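Local coordinates for protein threonine--tRNA ligase catalytic subunit (Aeropyrum pernix, PDB 3A32) that probably charges tRNA(Thr) with threonine in two steps, activating the amino acid with ATP, and probably cannot itself clear mischarged seryl-tRNA(Thr), at residues L206-K211 with E229-R233; M219-W225 with F285-R289; V352-I356 with I403-R409; K411-V415 with R427-G433. All coordinates share one frame; numbering follows the deposited sequence.

Interaction 1: residues L206-K211 with E229-R233; sequences LSMSDK and EEALR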
loop_
_atom_site.group_PDB
_atom_site.type_symbol
_atom_site.label_atom_id
_atom_site.label_comp_id
_atom_site.label_asym_id
_atom_site.label_seq_id
_atom_site.Cartn_x
_atom_site.Cartn_y
_atom_site.Cartn_z
ATOM N N LEU A 206 5.898 29.954 -11.407
ATOM C CA LEU A 206 4.812 30.451 -10.559
ATOM C C LEU A 206 3.676 30.966 -11.401
ATOM O O LEU A 206 3.912 31.668 -12.400
ATOM C CB LEU A 206 5.302 31.562 -9.636
ATOM C CG LEU A 206 6.630 31.412 -8.863
ATOM C CD1 LEU A 206 6.860 32.601 -7.882
ATOM C CD2 LEU A 206 6.790 30.066 -8.099
ATOM N N SER A 207 2.442 30.610 -11.036
ATOM C CA SER A 207 1.272 31.166 -11.721
ATOM C C SER A 207 0.412 32.023 -10.763
ATOM O O SER A 207 -0.105 31.540 -9.758
ATOM C CB SER A 207 0.478 30.060 -12.401
ATOM O OG SER A 207 1.304 29.325 -13.298
ATOM N N MET A 208 0.287 33.302 -11.077
ATOM C CA MET A 208 -0.230 34.296 -10.134
ATOM C C MET A 208 -1.541 34.895 -10.629
ATOM O O MET A 208 -1.939 34.626 -11.744
ATOM C CB MET A 208 0.803 35.416 -9.943
ATOM C CG MET A 208 2.215 34.960 -9.734
ATOM S SD MET A 208 2.387 33.965 -8.221
ATOM C CE MET A 208 3.883 34.679 -7.521
ATOM N N SER A 209 -2.207 35.698 -9.783
ATOM C CA SER A 209 -3.377 36.476 -10.188
ATOM C C SER A 209 -3.009 37.565 -11.162
ATOM O O SER A 209 -1.840 37.913 -11.328
ATOM C CB SER A 209 -4.052 37.176 -9.007
ATOM O OG SER A 209 -3.169 38.115 -8.431
ATOM N N ASP A 210 -4.047 38.063 -11.819
ATOM C CA ASP A 210 -4.069 39.418 -12.356
ATOM C C ASP A 210 -4.745 40.215 -11.246
ATOM O O ASP A 210 -5.894 39.962 -10.908
ATOM C CB ASP A 210 -4.897 39.452 -13.639
ATOM C CG ASP A 210 -4.895 40.837 -14.342
ATOM O OD1 ASP A 210 -4.801 41.940 -13.697
ATOM O OD2 ASP A 210 -5.024 40.777 -15.580
ATOM N N LYS A 211 -4.014 41.145 -10.645
ATOM C CA LYS A 211 -4.547 41.935 -9.531
ATOM C C LYS A 211 -5.863 42.682 -9.853
ATOM O O LYS A 211 -6.698 42.857 -8.938
ATOM C CB LYS A 211 -3.500 42.949 -9.015
ATOM C CG LYS A 211 -2.409 42.276 -8.181
ATOM C CD LYS A 211 -2.152 42.984 -6.828
ATOM C CE LYS A 211 -1.367 42.041 -5.862
ATOM N NZ LYS A 211 -1.928 40.610 -5.862
ATOM N N GLU A 229 0.958 34.777 -2.871
ATOM C CA GLU A 229 1.941 35.066 -3.959
ATOM C C GLU A 229 3.312 35.461 -3.425
ATOM O O GLU A 229 4.382 35.088 -3.981
ATOM C CB GLU A 229 1.430 36.152 -4.893
ATOM C CG GLU A 229 0.136 35.766 -5.600
ATOM C CD GLU A 229 -0.466 36.862 -6.454
ATOM O OE1 GLU A 229 -0.012 38.018 -6.309
ATOM O OE2 GLU A 229 -1.416 36.592 -7.250
ATOM N N GLU A 230 3.276 36.203 -2.332
ATOM C CA GLU A 230 4.494 36.564 -1.671
ATOM C C GLU A 230 5.125 35.375 -0.920
ATOM O O GLU A 230 6.342 35.267 -0.881
ATOM C CB GLU A 230 4.267 37.808 -0.816
ATOM C CG GLU A 230 4.301 37.613 0.595
ATOM C CD GLU A 230 5.520 38.272 1.170
ATOM O OE1 GLU A 230 5.372 38.959 2.222
ATOM O OE2 GLU A 230 6.610 38.126 0.530
ATOM N N ALA A 231 4.339 34.435 -0.402
ATOM C CA ALA A 231 4.992 33.192 0.127
ATOM C C ALA A 231 5.776 32.424 -0.971
ATOM O O ALA A 231 6.914 31.975 -0.749
ATOM C CB ALA A 231 3.992 32.293 0.853
ATOM N N LEU A 232 5.185 32.342 -2.169
ATOM C CA LEU A 232 5.792 31.656 -3.320
ATOM C C LEU A 232 7.006 32.351 -3.873
ATOM O O LEU A 232 7.910 31.695 -4.402
ATOM C CB LEU A 232 4.756 31.474 -4.445
ATOM C CG LEU A 232 3.563 30.579 -4.137
ATOM C CD1 LEU A 232 2.471 30.703 -5.232
ATOM C CD2 LEU A 232 3.997 29.093 -3.954
ATOM N N ARG A 233 7.019 33.685 -3.795
ATOM C CA ARG A 233 8.142 34.466 -4.282
ATOM C C ARG A 233 9.352 34.320 -3.381
ATOM O O ARG A 233 10.453 34.083 -3.873
ATOM C CB ARG A 233 7.769 35.948 -4.457
ATOM C CG ARG A 233 6.908 36.201 -5.654
ATOM C CD ARG A 233 6.636 37.674 -5.822
ATOM N NE ARG A 233 5.744 37.885 -6.942
ATOM C CZ ARG A 233 4.565 38.481 -6.844
ATOM N NH1 ARG A 233 4.152 38.958 -5.673
ATOM N NH2 ARG A 233 3.815 38.640 -7.919
HETATM O O HOH W 1 0.429 39.210 -9.334
#
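E229 of helix 222-243 reaches the loop that follows strand 202-207, where its carboxylate accepts from S209. OE2 of E229 takes two hydrogen bonds there: from the backbone N of S209 at 2.8 Å, on the anti side and tilted 32° out of the carboxylate plane, and from S209 OG at 2.6 Å, on the syn lone pair. Two donors on one oxygen fix the rotation of the carboxylate. The E229 chain runs extended beyond CG (chi2 175°), which carries the acid the full distance from the helix to the loop. Beside this polar grip lies the tight, buried part. M208, bent at chi2 and chi3, lays its thioether across the E229 stem, and its CE comes 3.6 Å from the E229 backbone O. Further along, L206 CD1 lies 3.7 Å from the carbonyl O of L232 and 4.2 Å from L232 CB. The outer side is looser and more exposed. K211 NZ meets E229 OE1 at 3.3 Å in a salt bridge, from above the carboxylate plane, and a water joins S209 O to that same OE1, so this oxygen is held by longer bonds than its twin. R233 turns its charge to E249 in a salt bridge, and M208 CE sits over one face of its guanidinium, offset toward the rim. The two segments belong to the beta-alpha-beta unit of strand 202-207, helix 222-243 and strand 246-250; L206 and L232 also pack on L261 of strand 260-268, while V178 of helix 174-191 covers L232.

Interaction 2: residues M219-W225 with F285-R289; sequences MGSKEEW and FNLPR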
loop_
_atom_site.group_PDB
_atom_site.type_symbol
_atom_site.label_atom_id
_atom_site.label_comp_id
_atom_site.label_asym_id
_atom_site.label_seq_id
_atom_site.Cartn_x
_atom_site.Cartn_y
_atom_site.Cartn_z
ATOM N N MET A 219 -11.070 34.498 -7.075
ATOM C CA MET A 219 -11.866 34.650 -5.861
ATOM C C MET A 219 -11.004 34.978 -4.623
ATOM O O MET A 219 -9.798 34.731 -4.587
ATOM C CB MET A 219 -12.716 33.396 -5.617
ATOM C CG MET A 219 -11.866 32.155 -5.192
ATOM S SD MET A 219 -12.886 30.990 -4.299
ATOM C CE MET A 219 -13.259 31.896 -2.784
ATOM N N GLY A 220 -11.632 35.522 -3.597
ATOM C CA GLY A 220 -10.920 35.814 -2.365
ATOM C C GLY A 220 -10.533 37.275 -2.264
ATOM O O GLY A 220 -10.904 38.120 -3.122
ATOM N N SER A 221 -9.763 37.573 -1.222
ATOM C CA SER A 221 -9.442 38.922 -0.902
ATOM C C SER A 221 -8.045 39.210 -1.439
ATOM O O SER A 221 -7.250 38.281 -1.610
ATOM C CB SER A 221 -9.503 39.105 0.617
ATOM O OG SER A 221 -8.597 38.245 1.293
ATOM N N LYS A 222 -7.767 40.493 -1.706
ATOM C CA LYS A 222 -6.406 40.988 -1.956
ATOM C C LYS A 222 -5.396 40.392 -0.970
ATOM O O LYS A 222 -4.331 39.926 -1.371
ATOM C CB LYS A 222 -6.343 42.527 -1.818
ATOM C CG LYS A 222 -6.573 43.330 -3.086
ATOM C CD LYS A 222 -6.184 44.826 -2.893
ATOM C CE LYS A 222 -7.354 45.704 -2.325
ATOM N NZ LYS A 222 -7.386 45.782 -0.807
ATOM N N GLU A 223 -5.715 40.461 0.324
ATOM C CA GLU A 223 -4.792 40.038 1.380
ATOM C C GLU A 223 -4.325 38.575 1.247
ATOM O O GLU A 223 -3.122 38.267 1.341
ATOM C CB GLU A 223 -5.429 40.303 2.760
ATOM C CG GLU A 223 -5.578 41.825 3.109
ATOM C CD GLU A 223 -6.846 42.524 2.548
ATOM O OE1 GLU A 223 -7.808 41.859 2.091
ATOM O OE2 GLU A 223 -6.890 43.781 2.581
ATOM N N GLU A 224 -5.288 37.691 1.003
ATOM C CA GLU A 224 -5.058 36.270 0.726
ATOM C C GLU A 224 -4.106 36.055 -0.432
ATOM O O GLU A 224 -3.100 35.345 -0.283
ATOM C CB GLU A 224 -6.382 35.591 0.430
ATOM C CG GLU A 224 -7.180 35.281 1.676
ATOM C CD GLU A 224 -8.596 34.913 1.324
ATOM O OE1 GLU A 224 -9.352 35.835 0.995
ATOM O OE2 GLU A 224 -8.955 33.705 1.322
ATOM N N TRP A 225 -4.419 36.686 -1.578
ATOM C CA TRP A 225 -3.642 36.572 -2.793
ATOM C C TRP A 225 -2.206 37.115 -2.594
ATOM O O TRP A 225 -1.205 36.483 -2.986
ATOM C CB TRP A 225 -4.401 37.284 -3.932
ATOM C CG TRP A 225 -5.440 36.401 -4.607
ATOM C CD1 TRP A 225 -6.780 36.383 -4.372
ATOM C CD2 TRP A 225 -5.191 35.372 -5.590
ATOM N NE1 TRP A 225 -7.396 35.416 -5.160
ATOM C CE2 TRP A 225 -6.439 34.772 -5.899
ATOM C CE3 TRP A 225 -4.034 34.893 -6.217
ATOM C CZ2 TRP A 225 -6.567 33.740 -6.824
ATOM C CZ3 TRP A 225 -4.162 33.872 -7.163
ATOM C CH2 TRP A 225 -5.427 33.317 -7.461
ATOM N N PHE A 285 -8.257 29.242 -1.720
ATOM C CA PHE A 285 -9.040 30.273 -0.986
ATOM C C PHE A 285 -10.516 29.864 -0.947
ATOM O O PHE A 285 -11.315 30.392 -0.176
ATOM C CB PHE A 285 -8.857 31.633 -1.677
ATOM C CG PHE A 285 -7.407 32.070 -1.727
ATOM C CD1 PHE A 285 -6.532 31.770 -0.644
ATOM C CD2 PHE A 285 -6.908 32.759 -2.812
ATOM C CE1 PHE A 285 -5.216 32.140 -0.680
ATOM C CE2 PHE A 285 -5.555 33.176 -2.837
ATOM C CZ PHE A 285 -4.715 32.858 -1.794
ATOM N N ASN A 286 -10.838 28.866 -1.753
ATOM C CA ASN A 286 -12.145 28.300 -1.818
ATOM C C ASN A 286 -12.444 27.353 -0.639
ATOM O O ASN A 286 -13.445 27.559 0.067
ATOM C CB ASN A 286 -12.307 27.593 -3.165
ATOM C CG ASN A 286 -13.695 26.974 -3.349
ATOM O OD1 ASN A 286 -14.722 27.643 -3.182
ATOM N ND2 ASN A 286 -13.722 25.695 -3.747
ATOM N N LEU A 287 -11.597 26.328 -0.447
ATOM C CA LEU A 287 -11.813 25.265 0.560
ATOM C C LEU A 287 -11.928 25.779 1.987
ATOM O O LEU A 287 -12.763 25.298 2.721
ATOM C CB LEU A 287 -10.707 24.164 0.499
ATOM C CG LEU A 287 -10.708 23.046 -0.560
ATOM C CD1 LEU A 287 -9.494 22.073 -0.457
ATOM C CD2 LEU A 287 -12.079 22.270 -0.690
ATOM N N PRO A 288 -11.054 26.713 2.411
ATOM C CA PRO A 288 -11.222 27.256 3.770
ATOM C C PRO A 288 -12.512 28.046 4.009
ATOM O O PRO A 288 -12.939 28.199 5.173
ATOM C CB PRO A 288 -10.004 28.178 3.953
ATOM C CG PRO A 288 -9.455 28.415 2.582
ATOM C CD PRO A 288 -9.854 27.248 1.733
ATOM N N ARG A 289 -13.099 28.572 2.927
ATOM C CA ARG A 289 -14.446 29.158 2.966
ATOM C C ARG A 289 -15.523 28.045 2.995
ATOM O O ARG A 289 -16.400 28.037 3.870
ATOM C CB ARG A 289 -14.663 30.137 1.774
ATOM C CG ARG A 289 -13.992 31.533 1.991
ATOM C CD ARG A 289 -14.156 32.459 0.755
ATOM N NE ARG A 289 -13.659 33.816 0.996
ATOM C CZ ARG A 289 -12.391 34.183 0.900
ATOM N NH1 ARG A 289 -11.448 33.296 0.565
ATOM N NH2 ARG A 289 -12.059 35.430 1.181
#
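One carboxylate oxygen, E224 OE1, takes three hydrogen bonds: from S221 N, from S221 OG at 2.5 Å and from R289 NH2 at 2.7 Å. Its twin OE2 receives R289 NH1 at 2.6 Å on the syn lone pair, so the guanidinium grips the acid end-on with two nitrogens, the planes 31° apart. Replacing E224 by a glutamine would probably leave R289 without its opposite charge and weaken the grip on S221. R289 NH1 also donates to F285 O, in the guanidinium plane, and Y294 OH bonds E224 OE2. Next to the ion pair, E224 CB stands over the face of the F285 ring, 3.8 Å from its centroid, a CH-pi contact. F285 in turn points its edge into the W225 indole face, T-shaped with planes at 74°, and F285 CE2 lies 3.5 Å from W225 CD2. M219 places SD 3.6 Å from N286 CB, and its CE lies by F285 O and R289 CD. The N286 side chain is about 10 Å from the bound zinc. S221 and E224 form a capping box at the start of helix 222-243, closed by a weak bond from E224 N to S221 OG and tied by the salt bridge to the short helix 287-290 of the class II catalytic core.

Interaction 3: residues V352-I356 with I403-R409; sequences VDREI and IGAKEVR. With SO4 (sulfate ion), chain D.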
loop_
_atom_site.group_PDB
_atom_site.type_symbol
_atom_site.label_atom_id
_atom_site.label_comp_id
_atom_site.label_asym_id
_atom_site.label_seq_id
_atom_site.Cartn_x
_atom_site.Cartn_y
_atom_site.Cartn_z
ATOM N N VAL A 352 31.755 -29.058 -16.132
ATOM C CA VAL A 352 31.753 -27.866 -15.281
ATOM C C VAL A 352 30.295 -27.322 -15.173
ATOM O O VAL A 352 29.986 -26.587 -14.254
ATOM C CB VAL A 352 32.801 -26.827 -15.777
ATOM C CG1 VAL A 352 32.395 -26.259 -17.120
ATOM C CG2 VAL A 352 33.066 -25.730 -14.750
ATOM N N ASP A 353 29.413 -27.723 -16.089
ATOM C CA ASP A 353 28.014 -27.256 -16.110
ATOM C C ASP A 353 27.249 -27.565 -14.828
ATOM O O ASP A 353 26.255 -26.918 -14.504
ATOM C CB ASP A 353 27.255 -27.800 -17.324
ATOM C CG ASP A 353 27.660 -27.113 -18.615
ATOM O OD1 ASP A 353 28.612 -26.287 -18.563
ATOM O OD2 ASP A 353 27.035 -27.408 -19.682
ATOM N N ARG A 354 27.753 -28.546 -14.097
ATOM C CA ARG A 354 27.128 -28.999 -12.884
ATOM C C ARG A 354 27.415 -27.994 -11.758
ATOM O O ARG A 354 26.517 -27.622 -11.004
ATOM C CB ARG A 354 27.645 -30.399 -12.549
ATOM C CG ARG A 354 27.069 -30.979 -11.296
ATOM C CD ARG A 354 27.859 -32.202 -10.902
ATOM N NE ARG A 354 29.241 -31.935 -10.458
ATOM C CZ ARG A 354 30.341 -32.139 -11.199
ATOM N NH1 ARG A 354 30.248 -32.572 -12.464
ATOM N NH2 ARG A 354 31.547 -31.903 -10.685
ATOM N N GLU A 355 28.663 -27.545 -11.670
ATOM C CA GLU A 355 29.040 -26.534 -10.702
ATOM C C GLU A 355 28.422 -25.175 -11.072
ATOM O O GLU A 355 28.063 -24.412 -10.216
ATOM C CB GLU A 355 30.542 -26.388 -10.696
ATOM C CG GLU A 355 31.302 -27.520 -10.096
ATOM C CD GLU A 355 32.775 -27.254 -10.204
ATOM O OE1 GLU A 355 33.256 -26.316 -9.502
ATOM O OE2 GLU A 355 33.428 -27.964 -11.013
ATOM N N ILE A 356 28.362 -24.866 -12.362
ATOM C CA ILE A 356 27.696 -23.651 -12.854
ATOM C C ILE A 356 26.211 -23.647 -12.468
ATOM O O ILE A 356 25.703 -22.636 -11.979
ATOM C CB ILE A 356 27.808 -23.528 -14.396
ATOM C CG1 ILE A 356 29.260 -23.253 -14.802
ATOM C CG2 ILE A 356 26.790 -22.517 -14.943
ATOM C CD1 ILE A 356 29.490 -23.323 -16.264
ATOM N N ILE A 403 27.256 -16.347 -14.750
ATOM C CA ILE A 403 27.975 -17.458 -14.173
ATOM C C ILE A 403 28.350 -18.482 -15.222
ATOM O O ILE A 403 27.520 -19.251 -15.644
ATOM C CB ILE A 403 27.256 -18.141 -13.033
ATOM C CG1 ILE A 403 26.863 -17.097 -11.968
ATOM C CG2 ILE A 403 28.233 -19.262 -12.430
ATOM C CD1 ILE A 403 25.770 -17.491 -11.116
ATOM N N GLY A 404 29.612 -18.422 -15.661
ATOM C CA GLY A 404 30.176 -19.423 -16.566
ATOM C C GLY A 404 31.346 -20.192 -15.934
ATOM O O GLY A 404 31.631 -20.069 -14.740
ATOM N N ALA A 405 31.993 -21.005 -16.754
ATOM C CA ALA A 405 33.148 -21.831 -16.372
ATOM C C ALA A 405 34.249 -20.995 -15.719
ATOM O O ALA A 405 34.840 -21.403 -14.746
ATOM C CB ALA A 405 33.697 -22.523 -17.639
ATOM N N LYS A 406 34.551 -19.843 -16.303
ATOM C CA LYS A 406 35.573 -18.918 -15.832
ATOM C C LYS A 406 35.246 -18.410 -14.424
ATOM O O LYS A 406 36.113 -18.325 -13.569
ATOM C CB LYS A 406 35.648 -17.730 -16.814
ATOM C CG LYS A 406 36.849 -16.810 -16.561
ATOM C CD LYS A 406 37.042 -15.694 -17.655
ATOM C CE LYS A 406 36.870 -16.210 -19.123
ATOM N NZ LYS A 406 37.931 -15.704 -20.142
ATOM N N GLU A 407 33.987 -18.029 -14.198
ATOM C CA GLU A 407 33.523 -17.545 -12.894
ATOM C C GLU A 407 33.640 -18.613 -11.826
ATOM O O GLU A 407 34.065 -18.353 -10.715
ATOM C CB GLU A 407 32.046 -17.064 -12.957
ATOM C CG GLU A 407 31.842 -15.755 -13.725
ATOM C CD GLU A 407 32.143 -15.888 -15.203
ATOM O OE1 GLU A 407 31.811 -16.929 -15.826
ATOM O OE2 GLU A 407 32.739 -14.961 -15.738
ATOM N N VAL A 408 33.206 -19.807 -12.157
ATOM C CA VAL A 408 33.395 -20.925 -11.256
ATOM C C VAL A 408 34.926 -21.214 -10.956
ATOM O O VAL A 408 35.322 -21.385 -9.800
ATOM C CB VAL A 408 32.718 -22.139 -11.856
ATOM C CG1 VAL A 408 33.200 -23.383 -11.204
ATOM C CG2 VAL A 408 31.156 -21.990 -11.775
ATOM N N ARG A 409 35.774 -21.266 -11.981
ATOM C CA ARG A 409 37.170 -21.657 -11.769
ATOM C C ARG A 409 37.985 -20.572 -11.092
ATOM O O ARG A 409 38.897 -20.859 -10.294
ATOM C CB ARG A 409 37.805 -22.015 -13.098
ATOM C CG ARG A 409 37.345 -23.320 -13.671
ATOM C CD ARG A 409 37.519 -23.307 -15.194
ATOM N NE ARG A 409 37.120 -24.621 -15.698
ATOM C CZ ARG A 409 37.040 -24.957 -16.990
ATOM N NH1 ARG A 409 37.352 -24.081 -17.943
ATOM N NH2 ARG A 409 36.659 -26.189 -17.317
HETATM S S SO4 D . 36.981 -11.952 -18.932
HETATM O O1 SO4 D . 37.445 -12.941 -19.899
HETATM O O2 SO4 D . 38.169 -11.410 -18.253
HETATM O O3 SO4 D . 36.239 -10.918 -19.645
HETATM O O4 SO4 D . 36.009 -12.577 -18.034
#
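Helices 353-369 and 405-410 meet near their N-terminal ends, with I356 CA 6.1 Å from G404 CA and V352 CA 6.3 Å from A405 CA. No hydrogen bond joins them: each segment keeps its own helical bonds, and G404 occupies the N-cap position of helix 405-410. The G404 N-H is taken up by the E407 carboxylate, 2.7 Å from G404 N to E407 OE1, on the anti side and 28° out of plane. I356 is the main side chain of the seam. Its CD1 lies against the first turn of the facing helix, 3.4 Å from A405 N, while CG2, anti to the backbone N, approaches the I403 carbonyl O. CG1 packs on V408 CG2 at 3.8 Å, the two side chains crossing at about a right angle. Cutting I356 back to an alanine is likely to open a gap between V408 and the G404-A405 turn. V408 splits its branches: CG2 faces I356, and CG1, anti to the backbone N (chi1 163°), lies 3.4 Å from E355 OE1 on the exposed side. V352 sets CG1 4.0 Å from A405 CB and CG2 beside V408 CG1, while the R409 guanidinium lies obliquely by V352 CB. K406 points away from this seam, and its NZ holds a sulfate, probably from the crystallisation liquor. D353 accepts hydrogen bonds from T348 and G349. In the anticodon-binding domain, the N-terminal turn of helix 353-369 thus packs on the junction where strand 399-403 gives way to helix 405-410; I356 also rests on A345 of strand 341-347.

Interaction 4: residues K411-V415 with R427-G433; sequences KVLDV and RLAIAYG. With SO4 (sulfate ion), chain D.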
loop_
_atom_site.group_PDB
_atom_site.type_symbol
_atom_site.label_atom_id
_atom_site.label_comp_id
_atom_site.label_asym_id
_atom_site.label_seq_id
_atom_site.Cartn_x
_atom_site.Cartn_y
_atom_site.Cartn_z
ATOM N N LYS A 411 36.580 -18.066 -9.276
ATOM C CA LYS A 411 35.897 -17.650 -8.025
ATOM C C LYS A 411 35.667 -16.160 -7.987
ATOM O O LYS A 411 35.831 -15.514 -6.953
ATOM C CB LYS A 411 36.639 -18.134 -6.761
ATOM C CG LYS A 411 36.664 -19.672 -6.618
ATOM C CD LYS A 411 35.473 -20.294 -5.862
ATOM C CE LYS A 411 35.429 -21.824 -6.076
ATOM N NZ LYS A 411 36.717 -22.597 -5.652
ATOM N N VAL A 412 35.274 -15.620 -9.128
ATOM C CA VAL A 412 34.986 -14.198 -9.270
ATOM C C VAL A 412 33.748 -14.103 -10.153
ATOM O O VAL A 412 33.742 -14.656 -11.286
ATOM C CB VAL A 412 36.179 -13.425 -9.926
ATOM C CG1 VAL A 412 35.814 -11.935 -10.171
ATOM C CG2 VAL A 412 37.414 -13.539 -9.026
ATOM N N LEU A 413 32.683 -13.465 -9.645
ATOM C CA LEU A 413 31.470 -13.316 -10.460
ATOM C C LEU A 413 31.635 -12.147 -11.415
ATOM O O LEU A 413 32.328 -11.214 -11.092
ATOM C CB LEU A 413 30.253 -13.078 -9.577
ATOM C CG LEU A 413 29.897 -14.199 -8.589
ATOM C CD1 LEU A 413 28.875 -13.674 -7.603
ATOM C CD2 LEU A 413 29.403 -15.490 -9.309
ATOM N N ASP A 414 31.010 -12.215 -12.571
ATOM C CA ASP A 414 30.952 -11.105 -13.530
ATOM C C ASP A 414 29.571 -10.440 -13.376
ATOM O O ASP A 414 28.536 -11.000 -13.795
ATOM C CB ASP A 414 31.170 -11.632 -14.949
ATOM C CG ASP A 414 30.924 -10.604 -16.022
ATOM O OD1 ASP A 414 30.487 -9.487 -15.748
ATOM O OD2 ASP A 414 31.176 -10.924 -17.204
ATOM N N VAL A 415 29.570 -9.257 -12.752
ATOM C CA VAL A 415 28.354 -8.628 -12.284
ATOM C C VAL A 415 28.244 -7.252 -12.921
ATOM O O VAL A 415 29.147 -6.428 -12.776
ATOM C CB VAL A 415 28.338 -8.502 -10.738
ATOM C CG1 VAL A 415 27.118 -7.742 -10.238
ATOM C CG2 VAL A 415 28.380 -9.843 -10.100
ATOM N N ARG A 427 30.650 -3.184 -15.374
ATOM C CA ARG A 427 31.162 -4.451 -14.876
ATOM C C ARG A 427 31.831 -4.352 -13.550
ATOM O O ARG A 427 32.660 -3.472 -13.314
ATOM C CB ARG A 427 32.125 -5.065 -15.906
ATOM C CG ARG A 427 32.432 -6.501 -15.662
ATOM C CD ARG A 427 33.110 -7.155 -16.820
ATOM N NE ARG A 427 33.811 -8.326 -16.311
ATOM C CZ ARG A 427 34.557 -9.164 -17.035
ATOM N NH1 ARG A 427 34.751 -8.975 -18.330
ATOM N NH2 ARG A 427 35.152 -10.178 -16.436
ATOM N N LEU A 428 31.468 -5.262 -12.648
ATOM C CA LEU A 428 32.150 -5.388 -11.352
ATOM C C LEU A 428 32.666 -6.794 -11.259
ATOM O O LEU A 428 32.093 -7.711 -11.821
ATOM C CB LEU A 428 31.219 -5.156 -10.150
ATOM C CG LEU A 428 30.235 -3.996 -10.129
ATOM C CD1 LEU A 428 29.279 -4.197 -8.952
ATOM C CD2 LEU A 428 30.934 -2.631 -10.053
ATOM N N ALA A 429 33.744 -6.963 -10.523
ATOM C CA ALA A 429 34.344 -8.287 -10.299
ATOM C C ALA A 429 34.103 -8.621 -8.826
ATOM O O ALA A 429 34.679 -8.000 -7.945
ATOM C CB ALA A 429 35.812 -8.243 -10.592
ATOM N N ILE A 430 33.200 -9.560 -8.572
ATOM C CA ILE A 430 32.792 -9.907 -7.221
ATOM C C ILE A 430 33.379 -11.267 -6.803
ATOM O O ILE A 430 32.901 -12.323 -7.249
ATOM C CB ILE A 430 31.217 -9.911 -7.043
ATOM C CG1 ILE A 430 30.577 -8.548 -7.353
ATOM C CG2 ILE A 430 30.877 -10.269 -5.633
ATOM C CD1 ILE A 430 31.130 -7.383 -6.617
ATOM N N ALA A 431 34.402 -11.243 -5.949
ATOM C CA ALA A 431 35.053 -12.485 -5.498
ATOM C C ALA A 431 34.111 -13.206 -4.537
ATOM O O ALA A 431 33.300 -12.578 -3.848
ATOM C CB ALA A 431 36.440 -12.210 -4.832
ATOM N N TYR A 432 34.193 -14.528 -4.508
ATOM C CA TYR A 432 33.416 -15.302 -3.541
ATOM C C TYR A 432 34.209 -16.547 -3.174
ATOM O O TYR A 432 35.111 -16.952 -3.929
ATOM C CB TYR A 432 32.026 -15.681 -4.125
ATOM C CG TYR A 432 32.097 -16.696 -5.257
ATOM C CD1 TYR A 432 31.874 -18.051 -5.032
ATOM C CD2 TYR A 432 32.431 -16.294 -6.551
ATOM C CE1 TYR A 432 31.956 -18.985 -6.093
ATOM C CE2 TYR A 432 32.521 -17.177 -7.579
ATOM C CZ TYR A 432 32.289 -18.514 -7.357
ATOM O OH TYR A 432 32.405 -19.355 -8.422
ATOM N N GLY A 433 33.852 -17.165 -2.046
ATOM C CA GLY A 433 34.427 -18.433 -1.590
ATOM C C GLY A 433 33.453 -19.556 -1.889
ATOM O O GLY A 433 33.839 -20.582 -2.402
HETATM S S SO4 D . 36.981 -11.952 -18.932
HETATM O O1 SO4 D . 37.445 -12.941 -19.899
HETATM O O2 SO4 D . 38.169 -11.410 -18.253
HETATM O O3 SO4 D . 36.239 -10.918 -19.645
HETATM O O4 SO4 D . 36.009 -12.577 -18.034
#
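L413 pairs with I430 and V415 with L428 as antiparallel hydrogen-bonded pairs, while V412-A431 and D414-A429 are the non-hydrogen-bonded ones; the strand axes run at 152°. Among the backbone bonds L413 N reaches I430 O at 2.7 Å, and L428 N meets V415 O at 2.6 Å. A further bond, Y432 N to K411 O at 3.1 Å, carries the pairing past the strand into the turn after helix 405-410. The apolar contacts divide between the sheet faces. On one, L413, V415, L428 and I430 gather, with V415 CG2 3.7 Å from I430 CG1; A438 and L442 of helix 435-457 cover L413 and V415. On the other, V412 CG1 lies 3.7 Å from A429 CB. The aromatic contact comes from Y432, whose CG is turned between backbone N and carbonyl carbon (chi1 69°), swinging the ring back across K411: K411 CB lies over one face, toward the rim, and L413 CG approaches Y432 CD2 obliquely at 3.9 Å. The Y432 OH hydrogen-bonds to E407 O. The charged contacts lie by the V412-A429 face: the D414 carboxylate stacks on the R427 guanidinium, planes 16° apart, with D414 OD1 3.6 Å from R427 NE, a pairing by charge alone since no N-H points at the oxygen. D414 also bridges to R416. R427 donates instead edge-on to a sulfate ion, probably from the crystallisation liquor and also held by K406, NH1 to O3 at 2.8 Å and NH2 to O4. The arrangement is a beta hairpin, strands 412-419 and 424-431, whose second strand is one of the two edge strands of the mixed sheet within this chain, in the anticodon-binding domain.

The four contacts fall into two pairs at opposite ends of the subunit. Interactions 1 and 2 share helix 222-243 in the catalytic core; their centres are 13 Å apart, and S209 CB touches W225 CE3 at 3.6 Å. Both lie near the zinc site of C112, H166 and H310: the L232 side chain is about 11 Å from that of H310, and the N286 side chain about 7 Å. Interactions 3 and 4, in the anticodon-binding domain with centres 12 Å apart, join through consecutive elements, helix 405-410 and strand 412-419, and share one sulfate, bound by K406 and R427. Interactions 1 and 3 have centres 65 Å apart.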